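Protein FkbI (Streptomyces hygroscopicus, PDB 1R2J) binds FAD and probably serves as an acyl-ACP dehydrogenase in making the methoxymalonyl extender unit of the polyketide FK520. Local coordinates at residues R55-G58 with E59-H63; G89-G92 with Q93-T96; A274-I277 with A278-C282. All blocks are in the same frame, centred on the assembly; numbering follows the deposited sequence.

Contact 1: R55-G58 with E59-H63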
loop_
_atom_site.group_PDB
_atom_site.type_symbol
_atom_site.label_atom_id
_atom_site.label_comp_id
_atom_site.label_asym_id
_atom_site.label_seq_id
_atom_site.Cartn_x
_atom_site.Cartn_y
_atom_site.Cartn_z
ATOM N N ARG A 55 -3.819 -15.252 -1.206
ATOM C CA ARG A 55 -4.657 -15.363 -0.019
ATOM C C ARG A 55 -3.806 -15.312 1.252
ATOM O O ARG A 55 -4.088 -14.531 2.159
ATOM C CB ARG A 55 -5.465 -16.669 -0.044
ATOM C CG ARG A 55 -6.342 -16.814 -1.276
ATOM C CD ARG A 55 -7.276 -18.025 -1.206
ATOM N NE ARG A 55 -8.273 -17.918 -0.142
ATOM C CZ ARG A 55 -9.586 -18.067 -0.317
ATOM N NH1 ARG A 55 -10.078 -18.325 -1.521
ATOM N NH2 ARG A 55 -10.411 -17.973 0.718
ATOM N N GLU A 56 -2.762 -16.139 1.314
ATOM C CA GLU A 56 -1.882 -16.181 2.488
ATOM C C GLU A 56 -1.269 -14.812 2.753
ATOM O O GLU A 56 -1.381 -14.279 3.852
ATOM C CB GLU A 56 -0.757 -17.200 2.285
ATOM C CG GLU A 56 -1.215 -18.533 1.728
ATOM C CD GLU A 56 -0.052 -19.418 1.305
ATOM O OE1 GLU A 56 0.568 -20.060 2.182
ATOM O OE2 GLU A 56 0.244 -19.458 0.092
ATOM N N ASN A 57 -0.613 -14.245 1.744
ATOM C CA ASN A 57 -0.004 -12.931 1.913
ATOM C C ASN A 57 -1.091 -11.889 2.181
ATOM O O ASN A 57 -0.876 -10.934 2.928
ATOM C CB ASN A 57 0.784 -12.538 0.663
ATOM C CG ASN A 57 1.418 -11.160 0.788
ATOM O OD1 ASN A 57 2.095 -10.871 1.767
ATOM N ND2 ASN A 57 1.198 -10.309 -0.206
ATOM N N GLY A 58 -2.257 -12.086 1.572
ATOM C CA GLY A 58 -3.360 -11.153 1.747
ATOM C C GLY A 58 -3.869 -11.088 3.174
ATOM O O GLY A 58 -3.981 -10.008 3.758
ATOM N N GLU A 59 -4.196 -12.245 3.741
ATOM C CA GLU A 59 -4.673 -12.287 5.115
ATOM C C GLU A 59 -3.576 -11.792 6.048
ATOM O O GLU A 59 -3.859 -11.196 7.082
ATOM C CB GLU A 59 -5.105 -13.709 5.482
ATOM C CG GLU A 59 -6.161 -14.245 4.514
ATOM C CD GLU A 59 -6.807 -15.540 4.965
ATOM O OE1 GLU A 59 -6.076 -16.455 5.404
ATOM O OE2 GLU A 59 -8.051 -15.645 4.863
ATOM N N PHE A 60 -2.320 -12.019 5.673
ATOM C CA PHE A 60 -1.207 -11.560 6.493
ATOM C C PHE A 60 -1.170 -10.031 6.449
ATOM O O PHE A 60 -0.937 -9.373 7.470
ATOM C CB PHE A 60 0.123 -12.133 5.981
ATOM C CG PHE A 60 1.340 -11.521 6.633
ATOM C CD1 PHE A 60 1.437 -11.435 8.022
ATOM C CD2 PHE A 60 2.381 -11.020 5.857
ATOM C CE1 PHE A 60 2.556 -10.853 8.626
ATOM C CE2 PHE A 60 3.501 -10.438 6.446
ATOM C CZ PHE A 60 3.590 -10.352 7.834
ATOM N N THR A 61 -1.409 -9.484 5.259
ATOM C CA THR A 61 -1.420 -8.043 5.041
ATOM C C THR A 61 -2.598 -7.432 5.801
ATOM O O THR A 61 -2.482 -6.356 6.386
ATOM C CB THR A 61 -1.541 -7.720 3.528
ATOM O OG1 THR A 61 -0.386 -8.223 2.845
ATOM C CG2 THR A 61 -1.642 -6.210 3.290
ATOM N N ALA A 62 -3.723 -8.139 5.795
ATOM C CA ALA A 62 -4.918 -7.691 6.499
ATOM C C ALA A 62 -4.611 -7.611 7.990
ATOM O O ALA A 62 -4.954 -6.636 8.652
ATOM C CB ALA A 62 -6.081 -8.667 6.251
ATOM N N HIS A 63 -3.953 -8.639 8.518
ATOM C CA HIS A 63 -3.624 -8.658 9.941
ATOM C C HIS A 63 -2.690 -7.508 10.324
ATOM O O HIS A 63 -2.872 -6.871 11.362
ATOM C CB HIS A 63 -2.995 -9.998 10.331
ATOM C CG HIS A 63 -2.711 -10.118 11.794
ATOM N ND1 HIS A 63 -1.454 -9.930 12.329
ATOM C CD2 HIS A 63 -3.533 -10.367 12.841
ATOM C CE1 HIS A 63 -1.513 -10.057 13.642
ATOM N NE2 HIS A 63 -2.763 -10.322 13.978
#
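Arg55 hands its carbonyl to the amide of Glu59 in a nearly straight bond, Arg55 O to Glu59 N 2.8 Å, one turn along helix 54-67 in the N-terminal helical domain of the acyl-CoA dehydrogenase fold. This stretch is a worked example of how an i to i+4 ladder combines with side chains that lean back on the same carbonyls. Glu59 does so with its CG, 3.2 Å from Arg55 O, because CG lies beside its own backbone N (chi1 -56°). The guanidinium of Arg55 is engaged elsewhere, by Asp287.

Glu56 O accepts from Phe60 N at 3.1 Å, while the carboxylate of Glu56 turns back to the amide of Gly53 near the start of the helix.

Asn57 sets its amide at the rim of the Phe60 ring, with OD1 4.1 Å from Phe60 CD2 and near the ring plane, and the two flat groups are inclined by 49°. Its ND2 is held by Glu42, whereas the Phe60 side chain also touches Leu8 and Met75 of neighbouring helices. The carbonyl of Asn57 carries a double load. Thr61 N reaches Asn57 O at 2.8 Å from one face of the carbonyl plane, and Thr61 OG1, swung beside its own backbone N (chi1 -63°), donates to Asn57 O from the opposite face, also at 2.8 Å.

Gly58 continues the ladder with a single partner four residues on: Ala62 N donates to Gly58 O at 2.8 Å, and Ala62 CB lies 3.5 Å from Gly58 O.

Contact 2: G89-G92 with Q93-T96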
loop_
_atom_site.group_PDB
_atom_site.type_symbol
_atom_site.label_atom_id
_atom_site.label_comp_id
_atom_site.label_asym_id
_atom_site.label_seq_id
_atom_site.Cartn_x
_atom_site.Cartn_y
_atom_site.Cartn_z
ATOM N N GLY A 89 11.297 -6.575 -15.115
ATOM C CA GLY A 89 12.712 -6.895 -15.193
ATOM C C GLY A 89 13.024 -8.212 -15.886
ATOM O O GLY A 89 12.135 -9.038 -16.095
ATOM N N ASP A 90 14.288 -8.405 -16.252
ATOM C CA ASP A 90 14.698 -9.639 -16.910
ATOM C C ASP A 90 15.206 -10.642 -15.875
ATOM O O ASP A 90 14.951 -10.496 -14.679
ATOM C CB ASP A 90 15.790 -9.369 -17.960
ATOM C CG ASP A 90 17.000 -8.655 -17.384
ATOM O OD1 ASP A 90 17.485 -9.068 -16.312
ATOM O OD2 ASP A 90 17.482 -7.684 -18.007
ATOM N N ALA A 91 15.924 -11.656 -16.345
ATOM C CA ALA A 91 16.462 -12.690 -15.471
ATOM C C ALA A 91 17.499 -12.134 -14.500
ATOM O O ALA A 91 17.450 -12.415 -13.303
ATOM C CB ALA A 91 17.077 -13.808 -16.310
ATOM N N GLY A 92 18.435 -11.347 -15.019
ATOM C CA GLY A 92 19.468 -10.775 -14.175
ATOM C C GLY A 92 18.939 -9.700 -13.245
ATOM O O GLY A 92 19.392 -9.568 -12.108
ATOM N N GLN A 93 17.975 -8.926 -13.735
ATOM C CA GLN A 93 17.373 -7.855 -12.951
ATOM C C GLN A 93 16.550 -8.410 -11.800
ATOM O O GLN A 93 16.693 -7.975 -10.659
ATOM C CB GLN A 93 16.510 -6.977 -13.855
ATOM C CG GLN A 93 17.322 -5.927 -14.588
ATOM C CD GLN A 93 16.557 -5.246 -15.698
ATOM O OE1 GLN A 93 16.965 -4.191 -16.184
ATOM N NE2 GLN A 93 15.451 -5.850 -16.118
ATOM N N ARG A 94 15.691 -9.378 -12.095
ATOM C CA ARG A 94 14.880 -9.976 -11.049
ATOM C C ARG A 94 15.775 -10.677 -10.028
ATOM O O ARG A 94 15.529 -10.605 -8.822
ATOM C CB ARG A 94 13.883 -10.979 -11.640
ATOM C CG ARG A 94 14.526 -12.230 -12.236
ATOM C CD ARG A 94 13.473 -13.283 -12.563
ATOM N NE ARG A 94 12.467 -12.792 -13.502
ATOM C CZ ARG A 94 12.522 -12.959 -14.820
ATOM N NH1 ARG A 94 13.541 -13.602 -15.372
ATOM N NH2 ARG A 94 11.546 -12.494 -15.586
ATOM N N ALA A 95 16.819 -11.340 -10.519
ATOM C CA ALA A 95 17.747 -12.072 -9.660
ATOM C C ALA A 95 18.511 -11.171 -8.695
ATOM O O ALA A 95 18.811 -11.567 -7.569
ATOM C CB ALA A 95 18.725 -12.869 -10.516
ATOM N N THR A 96 18.818 -9.957 -9.130
ATOM C CA THR A 96 19.564 -9.029 -8.291
ATOM C C THR A 96 18.693 -8.255 -7.300
ATOM O O THR A 96 18.941 -8.267 -6.093
ATOM C CB THR A 96 20.342 -8.009 -9.156
ATOM O OG1 THR A 96 21.160 -8.708 -10.101
ATOM C CG2 THR A 96 21.229 -7.134 -8.284
#
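Gln93 is tied to Asp90 through its backbone: Gln93 N donates to Asp90 OD1 at 2.6 Å, close to straight and nearly in line with the carboxylate C-O bond. The aspartate can reach forward because its CG stands between backbone N and carbonyl carbon (chi1 56°). Beyond that bond the Gln93 side chain extends past the carboxylate, with CB 3.4 Å from Asp90 OD1. Its amide group stacks on the carboxylate, the two planes only 12° apart, and the Gln93 side chain also touches Leu207 and Ala208 of a loop.

Arg94 folds back over the first turn. Arg94 N bonds to Asp90 O at 2.9 Å, and Arg94 CG packs 3.0 Å from that same Asp90 O. A bend farther along (chi3 58°) then swings the guanidinium around, so that Asp90 O lies over one face of it, toward the rim. Arg94 NH1 lies 3.1 Å from Ala91 CA, obliquely. His47, from a loop, also touches the Arg94 side chain.

Gly92 supplies an acceptor used twice: Thr96 OG1 meets Gly92 O at 2.8 Å and Thr96 N meets Gly92 O at 3.1 Å, from opposite faces of the carbonyl plane.

After Gly89 ends the helical run before it, Asp90 thus begins helix 91-100 as a classic N-cap, its carboxylate receiving a first-turn amide that has no preceding helical carbonyl to bind.

Contact 3: A274-I277 with A278-C282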
loop_
_atom_site.group_PDB
_atom_site.type_symbol
_atom_site.label_atom_id
_atom_site.label_comp_id
_atom_site.label_asym_id
_atom_site.label_seq_id
_atom_site.Cartn_x
_atom_site.Cartn_y
_atom_site.Cartn_z
ATOM N N ALA A 274 -19.568 -5.332 6.884
ATOM C CA ALA A 274 -18.606 -4.637 6.042
ATOM C C ALA A 274 -17.322 -5.457 5.973
ATOM O O ALA A 274 -16.769 -5.670 4.896
ATOM C CB ALA A 274 -18.305 -3.252 6.617
ATOM N N GLU A 275 -16.856 -5.908 7.136
ATOM C CA GLU A 275 -15.644 -6.709 7.211
ATOM C C GLU A 275 -15.762 -7.976 6.359
ATOM O O GLU A 275 -14.816 -8.351 5.668
ATOM C CB GLU A 275 -15.365 -7.109 8.660
ATOM C CG GLU A 275 -14.096 -7.948 8.834
ATOM C CD GLU A 275 -13.927 -8.432 10.257
ATOM O OE1 GLU A 275 -14.485 -7.793 11.168
ATOM O OE2 GLU A 275 -13.230 -9.445 10.470
ATOM N N GLN A 276 -16.922 -8.627 6.419
ATOM C CA GLN A 276 -17.154 -9.851 5.660
ATOM C C GLN A 276 -17.168 -9.580 4.157
ATOM O O GLN A 276 -16.601 -10.349 3.376
ATOM C CB GLN A 276 -18.480 -10.500 6.074
ATOM C CG GLN A 276 -18.523 -11.013 7.508
ATOM C CD GLN A 276 -17.262 -11.757 7.895
ATOM O OE1 GLN A 276 -16.356 -11.187 8.505
ATOM N NE2 GLN A 276 -17.188 -13.030 7.531
ATOM N N ILE A 277 -17.821 -8.493 3.758
ATOM C CA ILE A 277 -17.902 -8.125 2.350
ATOM C C ILE A 277 -16.506 -7.860 1.778
ATOM O O ILE A 277 -16.150 -8.376 0.713
ATOM C CB ILE A 277 -18.775 -6.866 2.151
ATOM C CG1 ILE A 277 -20.244 -7.203 2.411
ATOM C CG2 ILE A 277 -18.617 -6.325 0.710
ATOM C CD1 ILE A 277 -21.136 -5.993 2.375
ATOM N N ALA A 278 -15.722 -7.055 2.488
ATOM C CA ALA A 278 -14.366 -6.734 2.047
ATOM C C ALA A 278 -13.502 -7.994 1.914
ATOM O O ALA A 278 -12.736 -8.141 0.960
ATOM C CB ALA A 278 -13.720 -5.748 3.030
ATOM N N ALA A 279 -13.629 -8.908 2.868
ATOM C CA ALA A 279 -12.850 -10.142 2.827
ATOM C C ALA A 279 -13.216 -11.018 1.623
ATOM O O ALA A 279 -12.337 -11.527 0.921
ATOM C CB ALA A 279 -13.044 -10.924 4.124
ATOM N N ARG A 280 -14.513 -11.192 1.387
ATOM C CA ARG A 280 -14.984 -12.011 0.279
ATOM C C ARG A 280 -14.459 -11.500 -1.056
ATOM O O ARG A 280 -13.947 -12.269 -1.865
ATOM C CB ARG A 280 -16.516 -12.025 0.237
ATOM C CG ARG A 280 -17.207 -12.581 1.488
ATOM C CD ARG A 280 -16.863 -14.033 1.741
ATOM N NE ARG A 280 -15.665 -14.191 2.561
ATOM C CZ ARG A 280 -15.631 -14.046 3.883
ATOM N NH1 ARG A 280 -16.732 -13.736 4.561
ATOM N NH2 ARG A 280 -14.492 -14.227 4.530
ATOM N N VAL A 281 -14.575 -10.194 -1.279
ATOM C CA VAL A 281 -14.127 -9.614 -2.537
ATOM C C VAL A 281 -12.609 -9.720 -2.691
ATOM O O VAL A 281 -12.100 -9.913 -3.803
ATOM C CB VAL A 281 -14.611 -8.138 -2.660
ATOM C CG1 VAL A 281 -13.918 -7.259 -1.634
ATOM C CG2 VAL A 281 -14.369 -7.632 -4.067
ATOM N N CYS A 282 -11.885 -9.621 -1.579
ATOM C CA CYS A 282 -10.423 -9.722 -1.614
ATOM C C CYS A 282 -10.000 -11.148 -1.936
ATOM O O CYS A 282 -9.041 -11.371 -2.679
ATOM C CB CYS A 282 -9.815 -9.299 -0.277
ATOM S SG CYS A 282 -9.991 -7.541 0.072
#
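Ala274 O is bonded by Ala278 N at 3.0 Å, in a nearly straight line, and this pair belongs to the regular run of i to i+4 bonds inside helix 262-287 of the C-terminal helical domain. Ala279 N follows onto Glu275 O, and Val281 N onto Ile277 O, the latter at 3.1 Å.

The pair Gln276 and Arg280 illustrates how an arginine can drape over the helix that bears it. Arg280 N donates to Gln276 O at 3.0 Å, and the side chain then stays over that same carbonyl. With CG beside the backbone N (chi1 -60°), Arg280 CG rests 3.0 Å from Gln276 O, and further bends along the chain bring the guanidinium round until Gln276 O lies over one of its faces, displaced toward the rim. The side chains of Gln276 and Arg280 run together in the same direction, their amide and guanidinium planes 64° apart, with the amide end at the guanidinium edge. Arg280 also forms a salt bridge with Glu283.

On another side, Val281 sets CG1 3.4 Å from Ile277 O, while its side chain touches Leu302, Ala303 and Val306 of helix 297-322. Ala278 touches Leu237 of helix 219-248.

Amphipathic character follows from this chemistry: Ala274, Ala278, Val281 and Cys282 meet the neighbouring helices, whereas the Gln276-Arg280 pair gathers polar atoms along the more open side, where Ile277 is an exposed aliphatic exception. Among the buried residues Glu275 carries a carboxylate, and its salt bridge to Arg241 would probably help it to keep its negative charge.

Along the chain the three contacts come in series. Contacts 1 and 2 belong to the N-terminal helical domain, on helices 54-67 and 91-100 with helix 69-88 between them in sequence, and their centres stand 26 Å apart. Contact 3 comes much later, on helix 262-287 of the C-terminal helical domain, yet its centre is just 13 Å from that of contact 1. Helix 219-248 touches both, Trp231 meeting Glu59 and Cys282, and a salt bridge from Arg55 to Asp287 joins helix 54-67 to helix 262-287 directly. Contact 2 lies 35 Å from contact 3, between centres. Contacts 1 and 3 thus mark where the two helical domains unite, and the side chain of Thr61 is about 12 Å from that of the FAD-binding Thr144.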